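Side-chain contacts in prenylcyclase (Actinoplanes teichomyceticus, PDB 6IJ1), which probably acts on prenyl substrates, cyclising or transferring them, although its exact reaction is not established: residues L100-L104 with G105-E109; V176-G179 with L180-A183. All coordinates share one frame; numbering follows the deposited sequence.

Contact 1: residues L100-L104 with G105-E109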
ATOM      1  N   LEU A 100       0.620   5.421  10.409  1.00 14.04           N
ATOM      2  CA  LEU A 100       1.620   6.423  10.741  1.00 14.15           C
ATOM      3  C   LEU A 100       1.539   6.770  12.230  1.00 14.34           C
ATOM      4  O   LEU A 100       2.589   6.860  12.895  1.00 15.22           O
ATOM      5  CB  LEU A 100       1.409   7.666   9.870  1.00 15.60           C
ATOM      6  CG  LEU A 100       2.417   8.791  10.115  1.00 15.23           C
ATOM      7  CD1 LEU A 100       3.876   8.409   9.869  1.00 16.04           C
ATOM      8  CD2 LEU A 100       1.965   9.939   9.206  1.00 16.64           C
ATOM      9  N   ALA A 101       0.303   6.922  12.728  1.00 14.00           N
ATOM     10  CA  ALA A 101       0.140   7.177  14.162  1.00 15.41           C
ATOM     11  C   ALA A 101       0.700   6.053  15.010  1.00 16.14           C
ATOM     12  O   ALA A 101       1.372   6.323  16.017  1.00 16.63           O
ATOM     13  CB  ALA A 101      -1.339   7.406  14.459  1.00 16.29           C
ATOM     14  N   GLU A 102       0.460   4.794  14.635  1.00 14.54           N
ATOM     15  CA  GLU A 102       1.030   3.678  15.426  1.00 12.93           C
ATOM     16  C   GLU A 102       2.533   3.712  15.350  1.00 14.97           C
ATOM     17  O   GLU A 102       3.219   3.482  16.351  1.00 16.96           O
ATOM     18  CB  GLU A 102       0.462   2.332  14.927  1.00 15.12           C
ATOM     19  CG  GLU A 102      -1.008   2.201  15.280  1.00 16.48           C
ATOM     20  CD  GLU A 102      -1.560   0.760  15.260  1.00 16.90           C
ATOM     21  OE1 GLU A 102      -0.830  -0.155  14.789  1.00 17.63           O
ATOM     22  OE2 GLU A 102      -2.718   0.545  15.692  1.00 15.87           O
ATOM     23  N   LEU A 103       3.094   3.970  14.160  1.00 15.34           N
ATOM     24  CA  LEU A 103       4.560   3.990  14.061  1.00 15.54           C
ATOM     25  C   LEU A 103       5.161   5.080  14.946  1.00 18.62           C
ATOM     26  O   LEU A 103       6.278   4.913  15.443  1.00 21.27           O
ATOM     27  CB  LEU A 103       4.994   4.200  12.599  1.00 18.80           C
ATOM     28  CG  LEU A 103       4.688   3.035  11.672  1.00 16.79           C
ATOM     29  CD1 LEU A 103       4.891   3.494  10.244  1.00 18.93           C
ATOM     30  CD2 LEU A 103       5.693   1.936  11.922  1.00 18.58           C
ATOM     31  N   LEU A 104       4.428   6.169  15.165  1.00 16.71           N
ATOM     32  CA  LEU A 104       4.891   7.315  15.939  1.00 18.31           C
ATOM     33  C   LEU A 104       4.470   7.256  17.406  1.00 18.85           C
ATOM     34  O   LEU A 104       4.799   8.169  18.162  1.00 21.68           O
ATOM     35  CB  LEU A 104       4.355   8.609  15.312  1.00 18.06           C
ATOM     36  CG  LEU A 104       5.070   8.911  13.976  1.00 18.30           C
ATOM     37  CD1 LEU A 104       4.486  10.160  13.323  1.00 18.70           C
ATOM     38  CD2 LEU A 104       6.602   9.114  14.172  1.00 21.06           C
ATOM     39  N   GLY A 105       3.743   6.247  17.826  1.00 15.77           N
ATOM     40  CA  GLY A 105       3.278   6.144  19.211  1.00 16.53           C
ATOM     41  C   GLY A 105       2.146   7.068  19.553  1.00 23.46           C
ATOM     42  O   GLY A 105       1.932   7.362  20.741  1.00 22.26           O
ATOM     43  N   ARG A 106       1.431   7.576  18.547  1.00 18.35           N
ATOM     44  CA  ARG A 106       0.414   8.600  18.748  1.00 18.05           C
ATOM     45  C   ARG A 106      -0.994   8.070  18.582  1.00 17.22           C
ATOM     46  O   ARG A 106      -1.967   8.840  18.636  1.00 16.79           O
ATOM     47  CB  ARG A 106       0.640   9.752  17.766  1.00 18.31           C
ATOM     48  CG  ARG A 106       1.889  10.534  18.059  1.00 19.82           C
ATOM     49  CD  ARG A 106       1.922  11.781  17.178  1.00 23.12           C
ATOM     50  NE  ARG A 106       0.761  12.640  17.383  1.00 24.71           N
ATOM     51  CZ  ARG A 106       0.549  13.788  16.739  1.00 20.94           C
ATOM     52  NH1 ARG A 106       1.449  14.207  15.844  1.00 24.23           N
ATOM     53  NH2 ARG A 106      -0.547  14.497  16.975  1.00 25.73           N
ATOM     54  N   SER A 107      -1.161   6.750  18.400  1.00 15.75           N
ATOM     55  CA  SER A 107      -2.475   6.204  18.081  1.00 16.02           C
ATOM     56  C   SER A 107      -3.419   6.089  19.268  1.00 15.86           C
ATOM     57  O   SER A 107      -4.579   5.743  19.047  1.00 15.46           O
ATOM     58  CB  SER A 107      -2.346   4.825  17.400  1.00 16.51           C
ATOM     59  OG  SER A 107      -1.868   3.888  18.359  1.00 17.46           O
ATOM     60  N   GLY A 108      -2.961   6.463  20.489  1.00 16.43           N
ATOM     61  CA  GLY A 108      -3.905   6.593  21.593  1.00 16.59           C
ATOM     62  C   GLY A 108      -4.575   7.969  21.639  1.00 16.57           C
ATOM     63  O   GLY A 108      -5.568   8.125  22.387  1.00 16.67           O
ATOM     64  N   GLU A 109      -4.135   8.923  20.816  1.00 16.14           N
ATOM     65  CA  GLU A 109      -4.824  10.226  20.920  1.00 17.79           C
ATOM     66  C   GLU A 109      -6.296  10.107  20.528  1.00 17.46           C
ATOM     67  O   GLU A 109      -6.682   9.237  19.732  1.00 15.64           O
ATOM     68  CB  GLU A 109      -4.135  11.211  19.996  1.00 16.11           C
ATOM     69  CG  GLU A 109      -2.748  11.501  20.483  1.00 16.28           C
ATOM     70  CD  GLU A 109      -1.819  12.338  19.609  1.00 21.43           C
ATOM     71  OE1 GLU A 109      -2.311  12.995  18.651  1.00 25.16           O
ATOM     72  OE2 GLU A 109      -0.596  12.307  19.876  1.00 22.57           O
TER
HETATM   73  O   HOH W   1      -3.052   1.677  18.091  1.00 19.30           O

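Contact 2: residues V176-G179 with L180-A183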
ATOM      1  N   VAL A 176     -11.023  -9.997  11.383  1.00 17.61           N
ATOM      2  CA  VAL A 176     -10.390  -9.529  10.145  1.00 17.77           C
ATOM      3  C   VAL A 176      -9.194 -10.405   9.791  1.00 18.47           C
ATOM      4  O   VAL A 176      -9.020 -10.795   8.623  1.00 17.99           O
ATOM      5  CB  VAL A 176      -9.994  -8.057  10.292  1.00 15.24           C
ATOM      6  CG1 VAL A 176      -9.183  -7.594   9.051  1.00 16.05           C
ATOM      7  CG2 VAL A 176     -11.237  -7.150  10.399  1.00 17.46           C
ATOM      8  N   VAL A 177      -8.350 -10.726  10.780  1.00 16.84           N
ATOM      9  CA  VAL A 177      -7.227 -11.625  10.504  1.00 15.76           C
ATOM     10  C   VAL A 177      -7.728 -12.972   9.979  1.00 17.09           C
ATOM     11  O   VAL A 177      -7.138 -13.543   9.047  1.00 17.41           O
ATOM     12  CB  VAL A 177      -6.384 -11.793  11.775  1.00 17.50           C
ATOM     13  CG1 VAL A 177      -5.445 -13.026  11.630  1.00 19.07           C
ATOM     14  CG2 VAL A 177      -5.548 -10.505  12.113  1.00 17.74           C
ATOM     15  N   ASN A 178      -8.814 -13.527  10.570  1.00 17.69           N
ATOM     16  CA  ASN A 178      -9.324 -14.804  10.075  1.00 21.90           C
ATOM     17  C   ASN A 178      -9.765 -14.703   8.630  1.00 17.18           C
ATOM     18  O   ASN A 178      -9.488 -15.611   7.839  1.00 19.40           O
ATOM     19  CB  ASN A 178     -10.482 -15.324  10.954  1.00 19.41           C
ATOM     20  CG  ASN A 178      -9.955 -15.866  12.259  1.00 29.13           C
ATOM     21  OD1 ASN A 178      -8.786 -16.242  12.327  1.00 34.11           O
ATOM     22  ND2 ASN A 178     -10.787 -15.899  13.287  1.00 34.88           N
ATOM     23  N   GLY A 179     -10.393 -13.575   8.265  1.00 17.52           N
ATOM     24  CA  GLY A 179     -10.843 -13.391   6.901  1.00 18.04           C
ATOM     25  C   GLY A 179      -9.653 -13.261   5.966  1.00 17.87           C
ATOM     26  O   GLY A 179      -9.651 -13.841   4.870  1.00 18.30           O
ATOM     27  N   LEU A 180      -8.623 -12.556   6.414  1.00 16.53           N
ATOM     28  CA  LEU A 180      -7.410 -12.427   5.594  1.00 15.37           C
ATOM     29  C   LEU A 180      -6.760 -13.783   5.373  1.00 17.15           C
ATOM     30  O   LEU A 180      -6.429 -14.154   4.229  1.00 16.37           O
ATOM     31  CB  LEU A 180      -6.447 -11.464   6.264  1.00 16.27           C
ATOM     32  CG  LEU A 180      -5.115 -11.214   5.560  1.00 14.96           C
ATOM     33  CD1 LEU A 180      -5.372 -10.605   4.103  1.00 15.74           C
ATOM     34  CD2 LEU A 180      -4.243 -10.264   6.340  1.00 15.59           C
ATOM     35  N   LEU A 181      -6.633 -14.590   6.443  1.00 16.40           N
ATOM     36  CA  LEU A 181      -6.034 -15.913   6.297  1.00 16.40           C
ATOM     37  C   LEU A 181      -6.829 -16.786   5.336  1.00 15.73           C
ATOM     38  O   LEU A 181      -6.227 -17.495   4.521  1.00 18.22           O
ATOM     39  CB  LEU A 181      -5.954 -16.604   7.666  1.00 15.85           C
ATOM     40  CG  LEU A 181      -4.929 -15.945   8.586  1.00 17.30           C
ATOM     41  CD1 LEU A 181      -5.087 -16.587   9.995  1.00 21.26           C
ATOM     42  CD2 LEU A 181      -3.466 -16.167   8.141  1.00 18.93           C
ATOM     43  N   ARG A 182      -8.183 -16.705   5.370  1.00 15.94           N
ATOM     44  CA  ARG A 182      -8.976 -17.526   4.469  1.00 18.93           C
ATOM     45  C   ARG A 182      -8.821 -17.092   3.004  1.00 17.31           C
ATOM     46  O   ARG A 182      -9.058 -17.897   2.084  1.00 21.56           O
ATOM     47  CB  ARG A 182     -10.464 -17.463   4.847  1.00 24.27           C
ATOM     48  CG  ARG A 182     -10.795 -18.389   6.035  1.00 30.07           C
ATOM     49  CD  ARG A 182     -12.327 -18.485   6.233  1.00 37.81           C
ATOM     50  NE  ARG A 182     -12.885 -17.195   6.612  1.00 39.64           N
ATOM     51  CZ  ARG A 182     -12.970 -16.759   7.869  1.00 33.48           C
ATOM     52  NH1 ARG A 182     -12.563 -17.523   8.875  1.00 37.87           N
ATOM     53  NH2 ARG A 182     -13.481 -15.561   8.116  1.00 37.14           N
ATOM     54  N   ALA A 183      -8.374 -15.854   2.754  1.00 16.88           N
ATOM     55  CA  ALA A 183      -8.209 -15.390   1.383  1.00 16.00           C
ATOM     56  C   ALA A 183      -6.858 -15.778   0.759  1.00 15.34           C
ATOM     57  O   ALA A 183      -6.629 -15.500  -0.439  1.00 17.03           O
ATOM     58  CB  ALA A 183      -8.393 -13.874   1.365  1.00 16.35           C
TER

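Contact 1: residues L100-L104 with G105-E109
Gly105 meets the last turn of helix 91-104 through its backbone N, which donates to Glu102 O at 3.2 Å. The donor N stands above the carbonyl plane of Glu102, not on a lone pair. With phi at 75°, Gly105 turns the chain away from the helix, and a CB built there would run into Leu104 O. Arg106 N then reaches back to Ala101 O at 2.8 Å in a nearly straight bond (160° at the hydrogen). Positive phi at the glycine with two bonds back into the final turn is a Schellman motif, the classic C-terminal cap of a helix, and here it leads into a type I turn from Arg106 to Glu109. The Arg106 side chain leaves beside Leu104, its CG 4.2 Å from Leu104 CB, and bends at chi3 (59°), which turns the guanidinium toward Glu109. The grip is side-on and two-pronged: NE of Arg106 donates to OE2 of Glu109, tilted from the carboxylate plane, while NH2 of Arg106 meets the syn lone pair of Glu109 OE1 at 2.9 Å, almost in the guanidinium plane. The third nitrogen, NH1, pairs with Asp69 of helix 58-71, so an alanine here would probably leave both carboxylates without their cationic mate and the turn less firmly tied to that helix. Ser107 packs its CB 3.6 Å from Glu102 CG and 4.0 Å from Ala101 CB. Its OG shares a water with Glu102: the water lies 2.5 Å from Ser107 OG and donates to Glu102 OE2 at 2.7 Å. The same carboxylate also accepts from the backbone N atoms of Ala168 and Gly169. Glu109 closes the turn, its N bonded to Arg106 O, and its OE1 takes a further hydrogen bond from Trp111 NE1.

Contact 2: residues V176-G179 with L180-A183
The Arg182 guanidinium lies with one face over the backbone of the preceding turn: Asn178 O sits 3.6 Å from its plane, over the centre, and Gly179 N is on that face too. NH1 of Arg182 comes within 3.7 Å of Asn178 CB, while NH2 of Arg182 passes 3.6 Å from Gly179 CA. Bends at chi3 (-65°) and chi4 (-87°) fold the group back along the helix, and NH2 donates to Asp126 O in a loop. Asn178 O meanwhile accepts from Arg182 N in an ordinary i to i+4 bond of helix 173-182; the bonds from Leu180 N to Val176 O and Leu181 N to Val177 O repeat the pattern, but the one from Ala183 N to Gly179 O is weak. On another side, Val177 and Leu181 point the same way, CG1 of Val177 3.9 Å from CD1 of Leu181, and both touch Leu209 of helix 198-209. Leu180 packs on Thr161 and Ala162 of helix 158-164. The helix is therefore amphipathic: aliphatic groups seat it against its neighbours, while the cation over Asn178 O probably gains some electrostatic stabilisation from that carbonyl.

Overall arrangement
Contact 1 comes first along the chain, finishing helix 91-104 and starting the loop to helix 112-121; contact 2 follows on helix 173-182 and lies in the last turns of that helix. Their centres are 24 Å apart, the nearest atoms about 12 Å, and the two do not touch. Each lies about 18 Å from the centre of this single, largely helical chain, contact 1 at the surface and contact 2 partly buried. The loop carrying Ala168 and Gly169, which bonds to Glu102 of contact 1, lies between helices 158-164 and 173-182, so it links the surroundings of both. Together they mark two helix ends packed against neighbouring helices.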